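Long-range contact in phosphotriesterase homology protein (Escherichia coli, PDB 1BF6), which hydrolyses phosphorylated glyceryl acetates and aromatic acetates and propionates, as a zinc-dependent member of the phosphotriesterase family: residues A[102-110]-A[142-152]. Residues are numbered along the deposited sequence; the frame is centred on the assembly and turned at random.
Sequences QEMVDEIEQ and AAALAHNQTGR
The side chains of Glu109 and Thr150 slide past each other in opposite directions, carboxylate OE2 3.9 Å from Thr150 CG2, a contact with a methyl group and not a polar pairing. The imidazole of His147, whose side chain leaves its helix pointing away from 102-110, does not touch that segment. At its edge, ND1 donates to Arg152 O (2.8 Å) nearly in the ring plane but above the carbonyl plane, tying a glucose-binding residue to the chain just past Gly151, where the helix ends.

The axes of 102-109 and 142-150 approach to 8.7 Å at a crossing angle of -41°, which the small Ala142 and Ala146, both pointing toward the partner, probably allow. Val105 sets CG2 over Ala146, 3.8 Å from its CA, while CG1 meets the Thr150 methyl. Met104 bends at chi3 to bring CE against Ala142 CB at 3.4 Å, a tight contact. Ile108 reaches Thr150 tip to tip, CD1 3.7 Å from OG1, and its CG2 packs on Arg152 CG; Arg152 NE and NH2 hydrogen-bond to Gly120 O and Phe290 O.

With chi1 at 65°, Thr150 OG1 folds back onto Ala146 O (2.8 Å), which also receives Thr150 N from the opposite face of its carbonyl plane; Arg152 N bonds weakly to OG1. A valine in its place would probably leave Ala146 O with one donor fewer and Arg152 N without its weak partner.

Met104, Ile108 and, from the other helix, Ala143 also rest on Ile122 of the intervening strand 122-126, as expected of neighbouring outer TIM-barrel helices. The junction is thus essentially apolar: van der Waals contact joins the helices, while the hydrogen bonds of Thr150 and His147 fix the helix end locally.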
ATOM      1  N   GLN A 102       0.451  20.823  -4.636  1.00  8.30           N
ATOM      2  CA  GLN A 102      -0.817  21.475  -4.317  1.00  8.04           C
ATOM      3  C   GLN A 102      -1.989  20.524  -4.540  1.00  9.59           C
ATOM      4  O   GLN A 102      -2.955  20.525  -3.776  1.00  7.98           O
ATOM      5  CB  GLN A 102      -1.021  22.723  -5.181  1.00 12.04           C
ATOM      6  CG  GLN A 102      -0.094  23.885  -4.866  1.00 10.80           C
ATOM      7  CD  GLN A 102      -0.245  25.020  -5.867  1.00 15.93           C
ATOM      8  OE1 GLN A 102      -0.726  24.822  -6.990  1.00 13.19           O
ATOM      9  NE2 GLN A 102       0.140  26.221  -5.457  1.00 13.22           N
ATOM     10  N   GLU A 103      -1.930  19.765  -5.633  1.00  8.68           N
ATOM     11  CA  GLU A 103      -2.981  18.809  -5.957  1.00  8.18           C
ATOM     12  C   GLU A 103      -3.113  17.778  -4.840  1.00  6.16           C
ATOM     13  O   GLU A 103      -4.217  17.495  -4.385  1.00  6.35           O
ATOM     14  CB  GLU A 103      -2.663  18.090  -7.273  1.00  7.71           C
ATOM     15  CG  GLU A 103      -3.718  17.036  -7.678  1.00  9.80           C
ATOM     16  CD  GLU A 103      -3.320  16.236  -8.918  1.00  9.17           C
ATOM     17  OE1 GLU A 103      -2.222  16.469  -9.458  1.00  7.24           O
ATOM     18  OE2 GLU A 103      -4.105  15.358  -9.336  1.00 11.09           O
ATOM     19  N   MET A 104      -1.982  17.230  -4.400  1.00  7.83           N
ATOM     20  CA  MET A 104      -1.991  16.225  -3.335  1.00  7.70           C
ATOM     21  C   MET A 104      -2.539  16.814  -2.032  1.00  8.87           C
ATOM     22  O   MET A 104      -3.386  16.207  -1.387  1.00  7.32           O
ATOM     23  CB  MET A 104      -0.596  15.630  -3.147  1.00  8.39           C
ATOM     24  CG  MET A 104      -0.142  14.769  -4.333  1.00  8.79           C
ATOM     25  SD  MET A 104       1.441  13.984  -4.088  1.00 15.10           S
ATOM     26  CE  MET A 104       2.490  14.820  -5.227  1.00 17.46           C
ATOM     27  N   VAL A 105      -2.120  18.037  -1.696  1.00  8.53           N
ATOM     28  CA  VAL A 105      -2.610  18.706  -0.487  1.00  6.27           C
ATOM     29  C   VAL A 105      -4.132  18.913  -0.525  1.00  6.24           C
ATOM     30  O   VAL A 105      -4.809  18.658   0.470  1.00  5.75           O
ATOM     31  CB  VAL A 105      -1.881  20.083  -0.245  1.00  4.94           C
ATOM     32  CG1 VAL A 105      -2.578  20.864   0.874  1.00  5.11           C
ATOM     33  CG2 VAL A 105      -0.411  19.856   0.093  1.00  5.22           C
ATOM     34  N   ASP A 106      -4.686  19.330  -1.670  1.00  3.76           N
ATOM     35  CA  ASP A 106      -6.125  19.550  -1.777  1.00  4.05           C
ATOM     36  C   ASP A 106      -6.924  18.243  -1.741  1.00  5.00           C
ATOM     37  O   ASP A 106      -8.082  18.233  -1.341  1.00  5.82           O
ATOM     38  CB  ASP A 106      -6.476  20.318  -3.050  1.00  7.31           C
ATOM     39  CG  ASP A 106      -5.986  21.771  -3.030  1.00 10.90           C
ATOM     40  OD1 ASP A 106      -5.456  22.252  -2.003  1.00  9.61           O
ATOM     41  OD2 ASP A 106      -6.129  22.429  -4.077  1.00 12.32           O
ATOM     42  N   GLU A 107      -6.329  17.163  -2.224  1.00  5.91           N
ATOM     43  CA  GLU A 107      -7.021  15.881  -2.206  1.00  7.11           C
ATOM     44  C   GLU A 107      -7.119  15.397  -0.758  1.00  7.34           C
ATOM     45  O   GLU A 107      -8.097  14.746  -0.382  1.00  8.31           O
ATOM     46  CB  GLU A 107      -6.326  14.862  -3.113  1.00  6.44           C
ATOM     47  CG  GLU A 107      -6.583  15.143  -4.608  1.00  8.57           C
ATOM     48  CD  GLU A 107      -6.541  13.894  -5.493  1.00  6.68           C
ATOM     49  OE1 GLU A 107      -5.670  13.024  -5.287  1.00  8.81           O
ATOM     50  OE2 GLU A 107      -7.373  13.812  -6.417  1.00  8.66           O
ATOM     51  N   ILE A 108      -6.135  15.797   0.051  1.00  6.70           N
ATOM     52  CA  ILE A 108      -6.069  15.463   1.477  1.00  7.70           C
ATOM     53  C   ILE A 108      -6.998  16.366   2.297  1.00  9.05           C
ATOM     54  O   ILE A 108      -7.733  15.889   3.167  1.00  8.82           O
ATOM     55  CB  ILE A 108      -4.619  15.627   2.010  1.00  6.26           C
ATOM     56  CG1 ILE A 108      -3.752  14.469   1.539  1.00  5.82           C
ATOM     57  CG2 ILE A 108      -4.591  15.791   3.537  1.00  5.30           C
ATOM     58  CD1 ILE A 108      -2.277  14.690   1.762  1.00  7.65           C
ATOM     59  N   GLU A 109      -7.002  17.662   1.965  1.00  8.14           N
ATOM     60  CA  GLU A 109      -7.780  18.665   2.687  1.00  8.16           C
ATOM     61  C   GLU A 109      -9.222  18.891   2.275  1.00  7.72           C
ATOM     62  O   GLU A 109     -10.074  19.078   3.135  1.00  9.82           O
ATOM     63  CB  GLU A 109      -7.046  20.030   2.690  1.00  7.61           C
ATOM     64  CG  GLU A 109      -5.606  20.003   3.186  1.00  7.85           C
ATOM     65  CD  GLU A 109      -5.488  19.927   4.703  1.00  9.90           C
ATOM     66  OE1 GLU A 109      -6.411  19.419   5.368  1.00 12.79           O
ATOM     67  OE2 GLU A 109      -4.460  20.384   5.240  1.00 12.49           O
ATOM     68  N   GLN A 110      -9.502  18.907   0.972  1.00  9.90           N
ATOM     69  CA  GLN A 110     -10.863  19.156   0.500  1.00 10.03           C
ATOM     70  C   GLN A 110     -11.669  17.918   0.106  1.00 10.38           C
ATOM     71  O   GLN A 110     -12.850  17.816   0.429  1.00 12.50           O
ATOM     72  CB  GLN A 110     -10.856  20.128  -0.684  1.00 11.73           C
ATOM     73  CG  GLN A 110      -9.997  21.374  -0.498  1.00 14.17           C
ATOM     74  CD  GLN A 110     -10.297  22.121   0.789  1.00 11.66           C
ATOM     75  OE1 GLN A 110     -11.462  22.321   1.162  1.00 12.03           O
ATOM     76  NE2 GLN A 110      -9.240  22.530   1.484  1.00 14.20           N
ATOM     77  N   ALA A 142       7.458  16.260  -4.761  1.00  6.38           N
ATOM     78  CA  ALA A 142       6.136  16.824  -4.550  1.00  5.18           C
ATOM     79  C   ALA A 142       5.489  16.146  -3.341  1.00  6.20           C
ATOM     80  O   ALA A 142       4.818  16.797  -2.550  1.00  5.32           O
ATOM     81  CB  ALA A 142       5.270  16.624  -5.790  1.00  7.52           C
ATOM     82  N   ALA A 143       5.693  14.834  -3.218  1.00  5.13           N
ATOM     83  CA  ALA A 143       5.134  14.066  -2.105  1.00  6.02           C
ATOM     84  C   ALA A 143       5.719  14.599  -0.790  1.00  4.86           C
ATOM     85  O   ALA A 143       4.980  14.843   0.164  1.00  5.10           O
ATOM     86  CB  ALA A 143       5.445  12.574  -2.278  1.00  5.08           C
ATOM     87  N   ALA A 144       7.030  14.838  -0.790  1.00  7.48           N
ATOM     88  CA  ALA A 144       7.741  15.374   0.361  1.00  8.43           C
ATOM     89  C   ALA A 144       7.102  16.715   0.729  1.00  9.83           C
ATOM     90  O   ALA A 144       6.704  16.917   1.874  1.00 11.22           O
ATOM     91  CB  ALA A 144       9.203  15.542   0.031  1.00  6.74           C
ATOM     92  N   LEU A 145       6.924  17.598  -0.257  1.00  9.86           N
ATOM     93  CA  LEU A 145       6.310  18.907  -0.011  1.00  9.15           C
ATOM     94  C   LEU A 145       4.909  18.792   0.573  1.00  9.14           C
ATOM     95  O   LEU A 145       4.565  19.512   1.515  1.00  7.09           O
ATOM     96  CB  LEU A 145       6.257  19.737  -1.299  1.00 10.63           C
ATOM     97  CG  LEU A 145       7.626  20.032  -1.916  1.00 13.23           C
ATOM     98  CD1 LEU A 145       7.465  20.895  -3.178  1.00 13.20           C
ATOM     99  CD2 LEU A 145       8.525  20.720  -0.877  1.00 12.55           C
ATOM    100  N   ALA A 146       4.092  17.892   0.019  1.00  7.88           N
ATOM    101  CA  ALA A 146       2.724  17.709   0.512  1.00  8.53           C
ATOM    102  C   ALA A 146       2.716  17.153   1.945  1.00  7.83           C
ATOM    103  O   ALA A 146       1.866  17.520   2.756  1.00  7.56           O
ATOM    104  CB  ALA A 146       1.936  16.788  -0.416  1.00  7.87           C
ATOM    105  N   HIS A 147       3.677  16.284   2.247  1.00 10.72           N
ATOM    106  CA  HIS A 147       3.778  15.687   3.573  1.00  9.85           C
ATOM    107  C   HIS A 147       4.247  16.731   4.581  1.00 12.30           C
ATOM    108  O   HIS A 147       3.782  16.752   5.717  1.00  9.28           O
ATOM    109  CB  HIS A 147       4.758  14.514   3.566  1.00 11.18           C
ATOM    110  CG  HIS A 147       5.272  14.161   4.927  1.00 10.59           C
ATOM    111  ND1 HIS A 147       4.483  13.565   5.888  1.00  9.91           N
ATOM    112  CD2 HIS A 147       6.467  14.401   5.517  1.00  9.14           C
ATOM    113  CE1 HIS A 147       5.168  13.458   7.012  1.00 10.94           C
ATOM    114  NE2 HIS A 147       6.373  13.958   6.814  1.00 10.99           N
ATOM    115  N   ASN A 148       5.203  17.564   4.173  1.00 11.83           N
ATOM    116  CA  ASN A 148       5.727  18.602   5.057  1.00 13.52           C
ATOM    117  C   ASN A 148       4.652  19.631   5.409  1.00 12.60           C
ATOM    118  O   ASN A 148       4.728  20.294   6.438  1.00 15.83           O
ATOM    119  CB  ASN A 148       6.970  19.272   4.441  1.00 13.88           C
ATOM    120  CG  ASN A 148       8.178  18.328   4.366  1.00 14.39           C
ATOM    121  OD1 ASN A 148       8.244  17.326   5.075  1.00 17.41           O
ATOM    122  ND2 ASN A 148       9.121  18.638   3.492  1.00 13.78           N
ATOM    123  N   GLN A 149       3.603  19.711   4.602  1.00 11.77           N
ATOM    124  CA  GLN A 149       2.537  20.662   4.875  1.00 11.05           C
ATOM    125  C   GLN A 149       1.370  20.044   5.644  1.00 11.99           C
ATOM    126  O   GLN A 149       0.790  20.684   6.527  1.00 10.85           O
ATOM    127  CB  GLN A 149       2.007  21.274   3.564  1.00 10.71           C
ATOM    128  CG  GLN A 149       2.993  22.207   2.858  1.00 10.56           C
ATOM    129  CD  GLN A 149       3.460  23.368   3.758  1.00 10.17           C
ATOM    130  OE1 GLN A 149       2.650  24.052   4.380  1.00 12.27           O
ATOM    131  NE2 GLN A 149       4.766  23.567   3.837  1.00 11.55           N
ATOM    132  N   THR A 150       1.050  18.788   5.330  1.00 10.05           N
ATOM    133  CA  THR A 150      -0.106  18.122   5.941  1.00  8.76           C
ATOM    134  C   THR A 150       0.198  17.088   7.007  1.00  7.45           C
ATOM    135  O   THR A 150      -0.689  16.722   7.773  1.00  7.13           O
ATOM    136  CB  THR A 150      -0.968  17.417   4.868  1.00  7.87           C
ATOM    137  OG1 THR A 150      -0.208  16.352   4.283  1.00  6.65           O
ATOM    138  CG2 THR A 150      -1.406  18.410   3.783  1.00  7.80           C
ATOM    139  N   GLY A 151       1.419  16.582   7.007  1.00  7.64           N
ATOM    140  CA  GLY A 151       1.802  15.572   7.973  1.00  9.02           C
ATOM    141  C   GLY A 151       1.302  14.176   7.619  1.00 10.23           C
ATOM    142  O   GLY A 151       1.640  13.228   8.322  1.00 11.37           O
ATOM    143  N   ARG A 152       0.501  14.034   6.559  1.00  8.33           N
ATOM    144  CA  ARG A 152       0.008  12.700   6.179  1.00  8.82           C
ATOM    145  C   ARG A 152       1.185  11.845   5.709  1.00  8.24           C
ATOM    146  O   ARG A 152       2.090  12.328   5.010  1.00  9.67           O
ATOM    147  CB  ARG A 152      -1.096  12.771   5.119  1.00  8.31           C
ATOM    148  CG  ARG A 152      -2.343  13.552   5.536  1.00 12.22           C
ATOM    149  CD  ARG A 152      -2.832  13.202   6.938  1.00 17.00           C
ATOM    150  NE  ARG A 152      -3.192  11.793   7.077  1.00 21.52           N
ATOM    151  CZ  ARG A 152      -3.010  11.068   8.183  1.00 24.59           C
ATOM    152  NH1 ARG A 152      -2.469  11.613   9.265  1.00 24.38           N
ATOM    153  NH2 ARG A 152      -3.335   9.779   8.194  1.00 22.43           N
TER